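Side-chain contacts in immunity 23 family protein (Burkholderia dolosa AU0158, PDB 5FFP), which probably protects its own cell by binding and neutralising the toxin domain of a cognate contact-dependent growth inhibition (CDI) system: residues Y110-V115 with A121-G126; R77-R82 with F96-S101; G27-F32 with E103-E108; H56-T61 with S146-V151. All coordinates share one frame; numbering follows the deposited sequence.

Contact 1: Y110-V115 with A121-G126; sequences YYIFLV and AKLIYG
Six backbone hydrogen bonds tie strand 110-115 to strand 121-126, two for each of the pairs Tyr-111/Gly-126, Phe-113/Ile-124 and Val-115/Lys-122. The bond from Phe-113 N to Ile-124 O is short at 2.7 Å, and its return, Ile-124 N to Phe-113 O, spans 2.8 Å. Weaker CA-H...O contacts fill the gaps between them: Leu-123 CA lies 3.2 Å from Phe-113 O, at the non-hydrogen-bonded pair Leu-114/Leu-123. The segments run antiparallel, with 162° between their directions, as arms of the beta hairpin formed by strands 110-117 and 120-127; strand 135-140 adds a third strand beyond the second arm.

Apolar contacts divide between the two faces of this sheet. On one, Leu-123 CD2 fits between two neighbours of the facing strand, 3.9 Å from Ile-112 CG2 and 3.9 Å from Leu-114 CD1. Leu-114 reaches it with CG anti to the backbone N (chi1 -166°). Alongside, Ile-112 CG1 rests on Tyr-125 CB at 3.8 Å, while the tyrosine ring itself extends clear of the partner strand. The other face carries Phe-113, whose ring turns its edge to Ile-124 O, and Val-115, whose CG2 meets Ile-124 CD1 at 4.2 Å.

Polar ends on this second face leave the hairpin: Lys-122 NZ forms a salt bridge with Glu-136, and Tyr-111 OH bonds to Gly-90 O of the second subunit.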
loop_
_atom_site.group_PDB
_atom_site.type_symbol
_atom_site.label_atom_id
_atom_site.label_comp_id
_atom_site.label_asym_id
_atom_site.label_seq_id
_atom_site.Cartn_x
_atom_site.Cartn_y
_atom_site.Cartn_z
ATOM N N TYR A 110 -8.983 4.196 14.466
ATOM C CA TYR A 110 -10.300 3.665 14.160
ATOM C C TYR A 110 -10.324 3.440 12.683
ATOM O O TYR A 110 -10.185 4.367 11.897
ATOM C CB TYR A 110 -11.398 4.614 14.593
ATOM C CG TYR A 110 -11.516 4.798 16.107
ATOM C CD1 TYR A 110 -12.171 3.857 16.895
ATOM C CD2 TYR A 110 -11.025 5.949 16.741
ATOM C CE1 TYR A 110 -12.309 4.037 18.267
ATOM C CE2 TYR A 110 -11.159 6.143 18.120
ATOM C CZ TYR A 110 -11.793 5.188 18.878
ATOM O OH TYR A 110 -11.924 5.357 20.245
ATOM N N TYR A 111 -10.479 2.182 12.305
ATOM C CA TYR A 111 -10.536 1.805 10.906
ATOM C C TYR A 111 -11.953 1.392 10.612
ATOM O O TYR A 111 -12.493 0.494 11.257
ATOM C CB TYR A 111 -9.521 0.702 10.626
ATOM C CG TYR A 111 -8.100 1.261 10.678
ATOM C CD1 TYR A 111 -7.600 2.016 9.623
ATOM C CD2 TYR A 111 -7.299 1.095 11.802
ATOM C CE1 TYR A 111 -6.336 2.573 9.678
ATOM C CE2 TYR A 111 -6.021 1.643 11.857
ATOM C CZ TYR A 111 -5.546 2.381 10.788
ATOM O OH TYR A 111 -4.276 2.935 10.810
ATOM N N ILE A 112 -12.570 2.079 9.660
ATOM C CA ILE A 112 -13.992 1.952 9.443
ATOM C C ILE A 112 -14.222 1.744 7.975
ATOM O O ILE A 112 -13.826 2.584 7.164
ATOM C CB ILE A 112 -14.715 3.220 9.916
ATOM C CG1 ILE A 112 -14.526 3.387 11.431
ATOM C CG2 ILE A 112 -16.200 3.142 9.578
ATOM C CD1 ILE A 112 -14.711 4.809 11.882
ATOM N N PHE A 113 -14.862 0.627 7.634
ATOM C CA PHE A 113 -14.935 0.207 6.254
ATOM C C PHE A 113 -16.378 0.153 5.790
ATOM O O PHE A 113 -17.268 -0.141 6.578
ATOM C CB PHE A 113 -14.280 -1.166 6.083
ATOM C CG PHE A 113 -12.819 -1.221 6.492
ATOM C CD1 PHE A 113 -11.809 -0.838 5.609
ATOM C CD2 PHE A 113 -12.458 -1.712 7.738
ATOM C CE1 PHE A 113 -10.472 -0.904 5.973
ATOM C CE2 PHE A 113 -11.127 -1.794 8.113
ATOM C CZ PHE A 113 -10.127 -1.392 7.227
ATOM N N LEU A 114 -16.597 0.440 4.509
ATOM C CA LEU A 114 -17.892 0.298 3.885
ATOM C C LEU A 114 -17.888 -0.925 2.948
ATOM O O LEU A 114 -17.032 -1.028 2.058
ATOM C CB LEU A 114 -18.206 1.545 3.081
ATOM C CG LEU A 114 -19.656 1.736 2.623
ATOM C CD1 LEU A 114 -20.602 1.817 3.805
ATOM C CD2 LEU A 114 -19.785 2.989 1.771
ATOM N N VAL A 115 -18.843 -1.836 3.142
ATOM C CA VAL A 115 -19.079 -2.949 2.210
ATOM C C VAL A 115 -20.548 -2.924 1.779
ATOM O O VAL A 115 -21.452 -2.896 2.620
ATOM C CB VAL A 115 -18.802 -4.313 2.884
ATOM C CG1 VAL A 115 -19.187 -5.465 1.964
ATOM C CG2 VAL A 115 -17.348 -4.440 3.312
ATOM N N ALA A 121 -25.878 -2.152 2.947
ATOM C CA ALA A 121 -24.460 -1.872 3.174
ATOM C C ALA A 121 -24.101 -2.084 4.625
ATOM O O ALA A 121 -24.960 -2.051 5.494
ATOM C CB ALA A 121 -24.101 -0.466 2.729
ATOM N N LYS A 122 -22.824 -2.305 4.873
ATOM C CA LYS A 122 -22.311 -2.486 6.219
ATOM C C LYS A 122 -21.138 -1.550 6.481
ATOM O O LYS A 122 -20.207 -1.484 5.687
ATOM C CB LYS A 122 -21.822 -3.912 6.405
ATOM C CG LYS A 122 -22.918 -4.883 6.718
ATOM C CD LYS A 122 -22.362 -6.273 6.885
ATOM C CE LYS A 122 -23.490 -7.213 7.248
ATOM N NZ LYS A 122 -23.056 -8.631 7.364
ATOM N N LEU A 123 -21.195 -0.827 7.587
ATOM C CA LEU A 123 -20.003 -0.245 8.162
ATOM C C LEU A 123 -19.408 -1.288 9.063
ATOM O O LEU A 123 -20.096 -1.843 9.917
ATOM C CB LEU A 123 -20.314 0.982 8.987
ATOM C CG LEU A 123 -20.594 2.262 8.224
ATOM C CD1 LEU A 123 -20.940 3.344 9.226
ATOM C CD2 LEU A 123 -19.380 2.655 7.398
ATOM N N ILE A 124 -18.128 -1.557 8.865
ATOM C CA ILE A 124 -17.413 -2.535 9.662
ATOM C C ILE A 124 -16.246 -1.779 10.276
ATOM O O ILE A 124 -15.417 -1.236 9.563
ATOM C CB ILE A 124 -16.916 -3.703 8.770
ATOM C CG1 ILE A 124 -18.104 -4.289 7.993
ATOM C CG2 ILE A 124 -16.173 -4.763 9.600
ATOM C CD1 ILE A 124 -17.835 -5.598 7.268
ATOM N N TYR A 125 -16.185 -1.766 11.594
ATOM C CA TYR A 125 -15.275 -0.912 12.326
ATOM C C TYR A 125 -14.621 -1.689 13.447
ATOM O O TYR A 125 -15.153 -2.695 13.945
ATOM C CB TYR A 125 -16.050 0.249 12.931
ATOM C CG TYR A 125 -17.147 -0.197 13.895
ATOM C CD1 TYR A 125 -16.861 -0.423 15.244
ATOM C CD2 TYR A 125 -18.463 -0.394 13.458
ATOM C CE1 TYR A 125 -17.834 -0.843 16.116
ATOM C CE2 TYR A 125 -19.450 -0.809 14.343
ATOM C CZ TYR A 125 -19.122 -1.048 15.661
ATOM O OH TYR A 125 -20.063 -1.459 16.569
ATOM N N GLY A 126 -13.456 -1.212 13.840
ATOM C CA GLY A 126 -12.753 -1.707 15.019
ATOM C C GLY A 126 -11.608 -0.758 15.328
ATOM O O GLY A 126 -11.407 0.230 14.630
#

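Contact 2: R77-R82 with F96-S101; sequences RELCNR and FTHLVS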
loop_
_atom_site.group_PDB
_atom_site.type_symbol
_atom_site.label_atom_id
_atom_site.label_comp_id
_atom_site.label_asym_id
_atom_site.label_seq_id
_atom_site.Cartn_x
_atom_site.Cartn_y
_atom_site.Cartn_z
ATOM N N ARG A 77 -10.427 -8.146 9.896
ATOM C CA ARG A 77 -9.069 -8.666 9.759
ATOM C C ARG A 77 -8.663 -8.725 8.301
ATOM O O ARG A 77 -7.552 -8.370 7.953
ATOM C CB ARG A 77 -8.963 -10.066 10.357
ATOM C CG ARG A 77 -7.544 -10.613 10.387
ATOM C CD ARG A 77 -7.395 -11.748 11.396
ATOM N NE ARG A 77 -8.296 -12.866 11.098
ATOM C CZ ARG A 77 -9.384 -13.207 11.795
ATOM N NH1 ARG A 77 -9.754 -12.524 12.877
ATOM N NH2 ARG A 77 -10.111 -14.249 11.405
ATOM N N GLU A 78 -9.569 -9.191 7.453
ATOM C CA GLU A 78 -9.313 -9.257 6.021
ATOM C C GLU A 78 -9.161 -7.847 5.410
ATOM O O GLU A 78 -8.386 -7.643 4.482
ATOM C CB GLU A 78 -10.432 -10.055 5.332
ATOM C CG GLU A 78 -10.423 -10.077 3.802
ATOM C CD GLU A 78 -9.074 -10.438 3.200
ATOM O OE1 GLU A 78 -8.358 -11.291 3.776
ATOM O OE2 GLU A 78 -8.721 -9.857 2.141
ATOM N N LEU A 79 -9.902 -6.876 5.926
ATOM C CA LEU A 79 -9.871 -5.527 5.365
ATOM C C LEU A 79 -8.600 -4.791 5.773
ATOM O O LEU A 79 -8.041 -4.002 5.001
ATOM C CB LEU A 79 -11.107 -4.761 5.816
ATOM C CG LEU A 79 -12.372 -5.186 5.066
ATOM C CD1 LEU A 79 -13.613 -4.858 5.887
ATOM C CD2 LEU A 79 -12.419 -4.513 3.702
ATOM N N CYS A 80 -8.173 -5.057 7.011
ATOM C CA CYS A 80 -6.899 -4.594 7.540
ATOM C C CYS A 80 -5.720 -5.309 6.857
ATOM O O CYS A 80 -4.639 -4.745 6.738
ATOM C CB CYS A 80 -6.860 -4.807 9.057
ATOM S SG CYS A 80 -8.046 -3.784 9.968
ATOM N N ASN A 81 -5.923 -6.555 6.431
ATOM C CA ASN A 81 -4.959 -7.239 5.575
ATOM C C ASN A 81 -4.773 -6.545 4.244
ATOM O O ASN A 81 -3.656 -6.404 3.782
ATOM C CB ASN A 81 -5.374 -8.679 5.295
ATOM C CG ASN A 81 -4.589 -9.671 6.104
ATOM O OD1 ASN A 81 -3.728 -10.377 5.572
ATOM N ND2 ASN A 81 -4.853 -9.712 7.406
ATOM N N ARG A 82 -5.872 -6.132 3.624
ATOM C CA ARG A 82 -5.810 -5.499 2.313
ATOM C C ARG A 82 -5.162 -4.135 2.380
ATOM O O ARG A 82 -4.420 -3.751 1.473
ATOM C CB ARG A 82 -7.203 -5.362 1.713
ATOM C CG ARG A 82 -7.780 -6.672 1.220
ATOM C CD ARG A 82 -9.149 -6.485 0.567
ATOM N NE ARG A 82 -9.853 -7.764 0.449
ATOM C CZ ARG A 82 -11.032 -7.948 -0.131
ATOM N NH1 ARG A 82 -11.682 -6.931 -0.683
ATOM N NH2 ARG A 82 -11.560 -9.158 -0.153
ATOM N N PHE A 96 -7.261 0.634 -0.173
ATOM C CA PHE A 96 -8.084 1.485 0.695
ATOM C C PHE A 96 -9.495 1.684 0.142
ATOM O O PHE A 96 -10.181 2.635 0.489
ATOM C CB PHE A 96 -7.423 2.863 0.886
ATOM C CG PHE A 96 -6.150 2.844 1.688
ATOM C CD1 PHE A 96 -5.774 1.742 2.460
ATOM C CD2 PHE A 96 -5.338 3.978 1.704
ATOM C CE1 PHE A 96 -4.598 1.758 3.198
ATOM C CE2 PHE A 96 -4.159 4.007 2.450
ATOM C CZ PHE A 96 -3.787 2.889 3.196
ATOM N N THR A 97 -9.933 0.773 -0.704
ATOM C CA THR A 97 -11.204 0.919 -1.401
ATOM C C THR A 97 -12.362 1.065 -0.416
ATOM O O THR A 97 -13.233 1.910 -0.576
ATOM C CB THR A 97 -11.447 -0.323 -2.259
ATOM O OG1 THR A 97 -10.222 -0.710 -2.878
ATOM C CG2 THR A 97 -12.475 -0.057 -3.339
ATOM N N HIS A 98 -12.327 0.237 0.620
ATOM C CA HIS A 98 -13.420 0.117 1.557
ATOM C C HIS A 98 -13.281 1.025 2.779
ATOM O O HIS A 98 -14.235 1.206 3.524
ATOM C CB HIS A 98 -13.536 -1.339 1.983
ATOM C CG HIS A 98 -14.032 -2.222 0.895
ATOM N ND1 HIS A 98 -15.358 -2.294 0.553
ATOM C CD2 HIS A 98 -13.375 -3.030 0.038
ATOM C CE1 HIS A 98 -15.503 -3.129 -0.458
ATOM N NE2 HIS A 98 -14.312 -3.585 -0.792
ATOM N N LEU A 99 -12.113 1.621 2.958
ATOM C CA LEU A 99 -11.862 2.478 4.103
ATOM C C LEU A 99 -12.618 3.790 3.996
ATOM O O LEU A 99 -12.510 4.467 2.983
ATOM C CB LEU A 99 -10.373 2.770 4.191
ATOM C CG LEU A 99 -9.948 3.621 5.383
ATOM C CD1 LEU A 99 -10.317 2.920 6.674
ATOM C CD2 LEU A 99 -8.461 3.850 5.300
ATOM N N VAL A 100 -13.398 4.135 5.023
ATOM C CA VAL A 100 -14.132 5.399 5.032
ATOM C C VAL A 100 -13.931 6.259 6.270
ATOM O O VAL A 100 -14.621 7.296 6.422
ATOM C CB VAL A 100 -15.636 5.167 4.798
ATOM C CG1 VAL A 100 -15.851 4.379 3.509
ATOM C CG2 VAL A 100 -16.275 4.451 5.972
ATOM N N SER A 101 -13.014 5.865 7.155
ATOM C CA SER A 101 -12.675 6.735 8.284
ATOM C C SER A 101 -12.190 8.097 7.800
ATOM O O SER A 101 -11.362 8.170 6.907
ATOM C CB SER A 101 -11.544 6.162 9.148
ATOM O OG SER A 101 -11.693 4.791 9.408
#
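Leu-79 on helix 72-83 meets His-98 of loop segment 96-101 through one methyl group, CD2, which lies 3.8 Å from His-98 CB and 4.0 Å from His-98 CG. The two side chains are set roughly perpendicular, and the methyl comes against the root of the imidazole, obliquely to the ring. In His-98, CG stands anti to the carbonyl carbon (chi1 -70°), which leaves CB against Leu-79 CD2 and the NE2 end of the ring nearest Arg-82. Arg-82 NH1 and His-98 NE2 remain 4.3 Å apart, and the two are not bonded.

Arg-82 is almost fully extended beyond CB, with chi2 at -177° and chi3 at -164°. It is held from one helical turn back: NE donates to Glu-78 OE2 over 2.9 Å, nearly in the guanidinium plane and onto the anti lone pair of the carboxylate, and this salt bridge limits how the guanidinium can turn. Glu-78 bends at chi2 to bring its oxygens round to that edge.

His-98 ND1 is hydrogen-bonded to Leu-114 O, so the ring joins the loop to strand 110-117 while Leu-79 packs against its base. The bond to a carbonyl implies a proton on ND1; the nearby arginine would probably disfavour a second proton on NE2, although Glu-78, and more weakly Asp-64, would offset part of that charge.

Contact 3: G27-F32 with E103-E108; sequences GCLGYF and ESLSDE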
loop_
_atom_site.group_PDB
_atom_site.type_symbol
_atom_site.label_atom_id
_atom_site.label_comp_id
_atom_site.label_asym_id
_atom_site.label_seq_id
_atom_site.Cartn_x
_atom_site.Cartn_y
_atom_site.Cartn_z
ATOM N N GLY A 27 -11.314 21.133 15.961
ATOM C CA GLY A 27 -12.371 20.723 16.876
ATOM C C GLY A 27 -12.606 19.223 16.898
ATOM O O GLY A 27 -11.654 18.439 16.934
ATOM N N CYS A 28 -13.869 18.809 16.873
ATOM C CA CYS A 28 -14.236 17.405 17.123
ATOM C C CYS A 28 -15.025 16.816 15.985
ATOM O O CYS A 28 -15.777 17.526 15.283
ATOM C CB CYS A 28 -15.044 17.293 18.400
ATOM S SG CYS A 28 -14.124 17.828 19.871
ATOM N N LEU A 29 -14.795 15.516 15.779
ATOM C CA LEU A 29 -15.482 14.772 14.757
ATOM C C LEU A 29 -15.668 13.338 15.212
ATOM O O LEU A 29 -14.761 12.717 15.773
ATOM C CB LEU A 29 -14.708 14.786 13.460
ATOM C CG LEU A 29 -15.430 14.126 12.307
ATOM C CD1 LEU A 29 -15.170 14.880 11.022
ATOM C CD2 LEU A 29 -15.009 12.697 12.154
ATOM N N GLY A 30 -16.888 12.849 15.036
ATOM C CA GLY A 30 -17.208 11.495 15.435
ATOM C C GLY A 30 -18.166 10.913 14.440
ATOM O O GLY A 30 -18.878 11.644 13.786
ATOM N N TYR A 31 -18.130 9.607 14.328
ATOM C CA TYR A 31 -19.093 8.799 13.592
ATOM C C TYR A 31 -19.929 8.052 14.659
ATOM O O TYR A 31 -19.361 7.400 15.570
ATOM C CB TYR A 31 -18.368 7.740 12.767
ATOM C CG TYR A 31 -17.746 8.146 11.463
ATOM C CD1 TYR A 31 -17.621 9.475 11.073
ATOM C CD2 TYR A 31 -17.223 7.195 10.647
ATOM C CE1 TYR A 31 -17.030 9.829 9.877
ATOM C CE2 TYR A 31 -16.621 7.540 9.460
ATOM C CZ TYR A 31 -16.521 8.866 9.089
ATOM O OH TYR A 31 -15.925 9.166 7.879
ATOM N N PHE A 32 -21.251 8.169 14.567
ATOM C CA PHE A 32 -22.172 7.249 15.264
ATOM C C PHE A 32 -22.483 6.093 14.308
ATOM O O PHE A 32 -22.853 6.304 13.156
ATOM C CB PHE A 32 -23.517 7.895 15.566
ATOM C CG PHE A 32 -23.529 8.778 16.750
ATOM C CD1 PHE A 32 -23.713 8.257 18.000
ATOM C CD2 PHE A 32 -23.445 10.144 16.595
ATOM C CE1 PHE A 32 -23.734 9.089 19.106
ATOM C CE2 PHE A 32 -23.456 10.991 17.679
ATOM C CZ PHE A 32 -23.611 10.467 18.945
ATOM N N GLU A 103 -9.727 11.153 8.463
ATOM C CA GLU A 103 -8.293 11.078 8.808
ATOM C C GLU A 103 -8.056 11.202 10.305
ATOM O O GLU A 103 -7.189 10.532 10.852
ATOM C CB GLU A 103 -7.448 12.184 8.114
ATOM C CG GLU A 103 -7.124 11.955 6.642
ATOM C CD GLU A 103 -6.193 13.026 6.020
ATOM O OE1 GLU A 103 -6.316 13.303 4.795
ATOM O OE2 GLU A 103 -5.334 13.594 6.747
ATOM N N SER A 104 -8.805 12.070 10.974
ATOM C CA SER A 104 -8.627 12.206 12.414
ATOM C C SER A 104 -8.911 10.856 13.064
ATOM O O SER A 104 -8.209 10.469 13.988
ATOM C CB SER A 104 -9.488 13.341 12.991
ATOM O OG SER A 104 -10.820 13.291 12.510
ATOM N N LEU A 105 -9.919 10.134 12.557
ATOM C CA LEU A 105 -10.298 8.844 13.142
ATOM C C LEU A 105 -9.274 7.750 12.841
ATOM O O LEU A 105 -8.811 7.089 13.754
ATOM C CB LEU A 105 -11.696 8.409 12.701
ATOM C CG LEU A 105 -12.846 9.319 13.141
ATOM C CD1 LEU A 105 -14.123 8.903 12.409
ATOM C CD2 LEU A 105 -13.049 9.267 14.649
ATOM N N SER A 106 -8.898 7.581 11.577
ATOM C CA SER A 106 -7.751 6.716 11.208
ATOM C C SER A 106 -6.495 6.964 12.009
ATOM O O SER A 106 -5.781 6.030 12.376
ATOM C CB SER A 106 -7.324 7.004 9.765
ATOM O OG SER A 106 -8.330 6.693 8.833
ATOM N N ASP A 107 -6.191 8.240 12.218
ATOM C CA ASP A 107 -4.942 8.604 12.830
ATOM C C ASP A 107 -4.917 8.229 14.304
ATOM O O ASP A 107 -3.855 8.007 14.877
ATOM C CB ASP A 107 -4.630 10.093 12.581
ATOM C CG ASP A 107 -3.997 10.340 11.164
ATOM O OD1 ASP A 107 -4.021 9.414 10.324
ATOM O OD2 ASP A 107 -3.483 11.459 10.904
ATOM N N GLU A 108 -6.089 8.150 14.917
ATOM C CA GLU A 108 -6.201 7.603 16.263
ATOM C C GLU A 108 -6.192 6.074 16.261
ATOM O O GLU A 108 -5.840 5.454 17.256
ATOM C CB GLU A 108 -7.488 8.067 16.922
ATOM C CG GLU A 108 -7.402 9.455 17.492
ATOM C CD GLU A 108 -8.543 9.703 18.438
ATOM O OE1 GLU A 108 -9.600 9.055 18.238
ATOM O OE2 GLU A 108 -8.382 10.536 19.366
#
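With CG anti to the backbone N (chi1 -175°), Leu-29 turns its methyls from strand 27-32 toward helix 103-108. Leu-105 instead has CG anti to the carbonyl carbon, and this with an extended chi2 sends CD1 outward from the helix into the angle between Leu-29 and Tyr-31. Its target is the Tyr-31 ring. The methyl stands 3.7 Å from the ring centroid and only 8° off the normal, a nearly centred CH-pi contact in which all six ring carbons lie at similar distances from Leu-105 CD1.

The same methyl also touches Leu-29, whose CD2 comes within 3.9 Å of Leu-105 CD1; here the leucine side chains are close to perpendicular. Leu-105 CD2 instead faces the backbone, 4.0 Å from Leu-29 O. One leucine thus fills the space between two strand residues that project from the same side of their sheet. Ser-104 closes the packing at a looser distance, its OG 4.2 Å from Leu-29 CD2, while that hydroxyl is hydrogen-bonded to Asp-48.

All four of these residues are buried, and the second hydroxyl has a partner too: Tyr-31 OH bonds to Val-100 O in the loop preceding the helix. The axes of segments 27-32 and 103-108 pass 8.9 Å apart at 82°, the first belonging to strand 26-33. Helix 45-52 flanks the contact, with Asp-48 against Leu-29 and Leu-52 against Tyr-31, and Phe-9 of strand 9-15 meets the Tyr-31 ring edge-to-face.

Contact 4: H56-T61 with S146-V151; sequences HCMRNT and SVVRDV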
loop_
_atom_site.group_PDB
_atom_site.type_symbol
_atom_site.label_atom_id
_atom_site.label_comp_id
_atom_site.label_asym_id
_atom_site.label_seq_id
_atom_site.Cartn_x
_atom_site.Cartn_y
_atom_site.Cartn_z
ATOM N N HIS A 56 -13.080 6.661 -2.071
ATOM C CA HIS A 56 -13.394 5.820 -3.229
ATOM C C HIS A 56 -14.904 5.579 -3.353
ATOM O O HIS A 56 -15.452 5.598 -4.461
ATOM C CB HIS A 56 -12.635 4.480 -3.134
ATOM C CG HIS A 56 -12.498 3.769 -4.441
ATOM N ND1 HIS A 56 -13.232 2.644 -4.758
ATOM C CD2 HIS A 56 -11.699 4.015 -5.512
ATOM C CE1 HIS A 56 -12.897 2.234 -5.970
ATOM N NE2 HIS A 56 -11.964 3.044 -6.446
ATOM N N CYS A 57 -15.574 5.379 -2.220
ATOM C CA CYS A 57 -17.002 5.092 -2.233
ATOM C C CYS A 57 -17.905 6.242 -2.672
ATOM O O CYS A 57 -19.105 6.039 -2.848
ATOM C CB CYS A 57 -17.451 4.579 -0.864
ATOM S SG CYS A 57 -17.477 5.810 0.446
HETATM N N MSE A 58 -17.368 7.438 -2.865
HETATM C CA MSE A 58 -18.213 8.563 -3.234
HETATM C C MSE A 58 -18.548 8.551 -4.681
HETATM O O MSE A 58 -19.518 9.195 -5.091
HETATM C CB MSE A 58 -17.566 9.905 -2.916
HETATM C CG MSE A 58 -17.241 10.035 -1.438
HETATM SE SE MSE A 58 -18.827 9.931 -0.278
HETATM C CE MSE A 58 -19.842 11.534 -0.865
ATOM N N ARG A 59 -17.733 7.857 -5.479
ATOM C CA ARG A 59 -17.957 7.742 -6.942
ATOM C C ARG A 59 -17.889 6.306 -7.508
ATOM O O ARG A 59 -18.128 6.099 -8.692
ATOM C CB ARG A 59 -16.953 8.637 -7.668
ATOM C CG ARG A 59 -16.917 10.092 -7.205
ATOM C CD ARG A 59 -15.911 10.928 -7.990
ATOM N NE ARG A 59 -16.161 12.366 -7.858
ATOM C CZ ARG A 59 -16.659 13.181 -8.802
ATOM N NH1 ARG A 59 -16.822 14.478 -8.533
ATOM N NH2 ARG A 59 -17.000 12.720 -10.011
ATOM N N ASN A 60 -17.569 5.322 -6.668
ATOM C CA ASN A 60 -17.500 3.928 -7.096
ATOM C C ASN A 60 -18.216 3.038 -6.120
ATOM O O ASN A 60 -18.307 3.355 -4.928
ATOM C CB ASN A 60 -16.050 3.443 -7.165
ATOM C CG ASN A 60 -15.202 4.289 -8.084
ATOM O OD1 ASN A 60 -15.253 4.142 -9.306
ATOM N ND2 ASN A 60 -14.412 5.183 -7.504
ATOM N N THR A 61 -18.674 1.895 -6.631
ATOM C CA THR A 61 -19.297 0.865 -5.807
ATOM C C THR A 61 -18.228 0.144 -5.010
ATOM O O THR A 61 -17.085 0.029 -5.426
ATOM C CB THR A 61 -20.118 -0.159 -6.653
ATOM O OG1 THR A 61 -19.267 -0.911 -7.538
ATOM C CG2 THR A 61 -21.208 0.569 -7.466
ATOM N N SER A 146 -24.760 9.657 1.331
ATOM C CA SER A 146 -25.740 10.744 1.425
ATOM C C SER A 146 -25.552 11.592 2.702
ATOM O O SER A 146 -25.711 12.808 2.674
ATOM C CB SER A 146 -27.161 10.188 1.340
ATOM O OG SER A 146 -27.644 9.815 2.624
ATOM N N VAL A 147 -25.182 10.945 3.802
ATOM C CA VAL A 147 -24.827 11.636 5.047
ATOM C C VAL A 147 -23.539 12.447 4.871
ATOM O O VAL A 147 -23.471 13.608 5.230
ATOM C CB VAL A 147 -24.663 10.613 6.199
ATOM C CG1 VAL A 147 -23.900 11.195 7.391
ATOM C CG2 VAL A 147 -26.024 10.110 6.644
ATOM N N VAL A 148 -22.530 11.845 4.268
ATOM C CA VAL A 148 -21.303 12.582 3.953
ATOM C C VAL A 148 -21.584 13.793 3.090
ATOM O O VAL A 148 -21.126 14.903 3.367
ATOM C CB VAL A 148 -20.255 11.692 3.262
ATOM C CG1 VAL A 148 -19.063 12.513 2.816
ATOM C CG2 VAL A 148 -19.799 10.593 4.211
ATOM N N ARG A 149 -22.341 13.581 2.036
ATOM C CA ARG A 149 -22.662 14.648 1.102
ATOM C C ARG A 149 -23.420 15.780 1.808
ATOM O O ARG A 149 -23.232 16.962 1.497
ATOM C CB ARG A 149 -23.456 14.086 -0.080
ATOM C CG ARG A 149 -23.265 14.872 -1.372
ATOM C CD ARG A 149 -23.858 14.164 -2.586
ATOM N NE ARG A 149 -22.984 13.138 -3.184
ATOM C CZ ARG A 149 -23.107 11.803 -3.071
ATOM N NH1 ARG A 149 -22.234 11.011 -3.712
ATOM N NH2 ARG A 149 -24.083 11.245 -2.327
ATOM N N ASP A 150 -24.259 15.404 2.775
ATOM C CA ASP A 150 -25.008 16.363 3.580
ATOM C C ASP A 150 -24.044 17.183 4.438
ATOM O O ASP A 150 -24.144 18.415 4.502
ATOM C CB ASP A 150 -26.013 15.606 4.466
ATOM C CG ASP A 150 -27.053 16.509 5.117
ATOM O OD1 ASP A 150 -27.341 17.624 4.603
ATOM O OD2 ASP A 150 -27.617 16.069 6.157
ATOM N N VAL A 151 -23.114 16.510 5.107
ATOM C CA VAL A 151 -22.118 17.239 5.896
ATOM C C VAL A 151 -21.352 18.273 5.053
ATOM O O VAL A 151 -21.096 19.373 5.499
ATOM C CB VAL A 151 -21.137 16.289 6.583
ATOM C CG1 VAL A 151 -20.049 17.084 7.274
ATOM C CG2 VAL A 151 -21.857 15.460 7.621
#
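The selenomethionine at Met-58 reaches from its loop to helix 143-154, and its terminal methyl CE settles between Val-148 and Arg-149. Against Val-148 the approach is oblique: CE lies 3.9 Å from Val-148 CG1, and the selenium atom SE is 4.0 Å from that same carbon. Against Arg-149 the two chains run antiparallel side by side, which brings CE over one face of the guanidinium, 3.7 Å from the plane and displaced from its centre. The nearest atom there is Arg-149 NH1, 3.8 Å from Met-58 CE.

Bends in both chains produce this overlap. Met-58 turns at chi2 and chi3, each near -60°, curling its end toward the helix although its CB does not point there. Arg-149 leaves the helix with CG anti to the backbone N and then folds at chi3 (-83°), bringing the face of the flat group against the methyl. The guanidinium also presents its edge to the loop backbone, where Met-58 O lies in its plane 3.5 Å from Arg-149 NH1, close but not hydrogen-bonded. The interaction is therefore mainly van der Waals, with the arginine closing the exposed side and the valine the buried one.

A nearby polar tie, from Gln-145 NE2 to Cys-57 O, joins the same loop to the same helix. On the helix's inner side, Val-147, Val-148 and Val-151 pack on strand 9-15, all three touching Ile-11. The arrangement is that of an amphipathic C-terminal helix, with valines against a sheet and an arginine at its margin, packed beside a connecting loop.

Contacts 1, 2 and 3 are buried, while contact 4 is only partly so and reaches the surface through Arg-149. Backbone hydrogen bonding dominates contact 1; the others join their segments through side-chain packing, with methyl groups set against an imidazole base, a phenol face and a guanidinium face. Loop 96-101 of contact 2 bridges contacts 1 and 3, pairing with strand 110-115 through Val-100 N to Ile-112 O. Helix 103-108 leads directly into that strand. Contact 4 touches contact 1 where Cys-57 meets Leu-114, and Cys-57 also packs on Val-100 of contact 2, but contact 3 is not touched. The second subunit packs on contacts 1, 2 and 3.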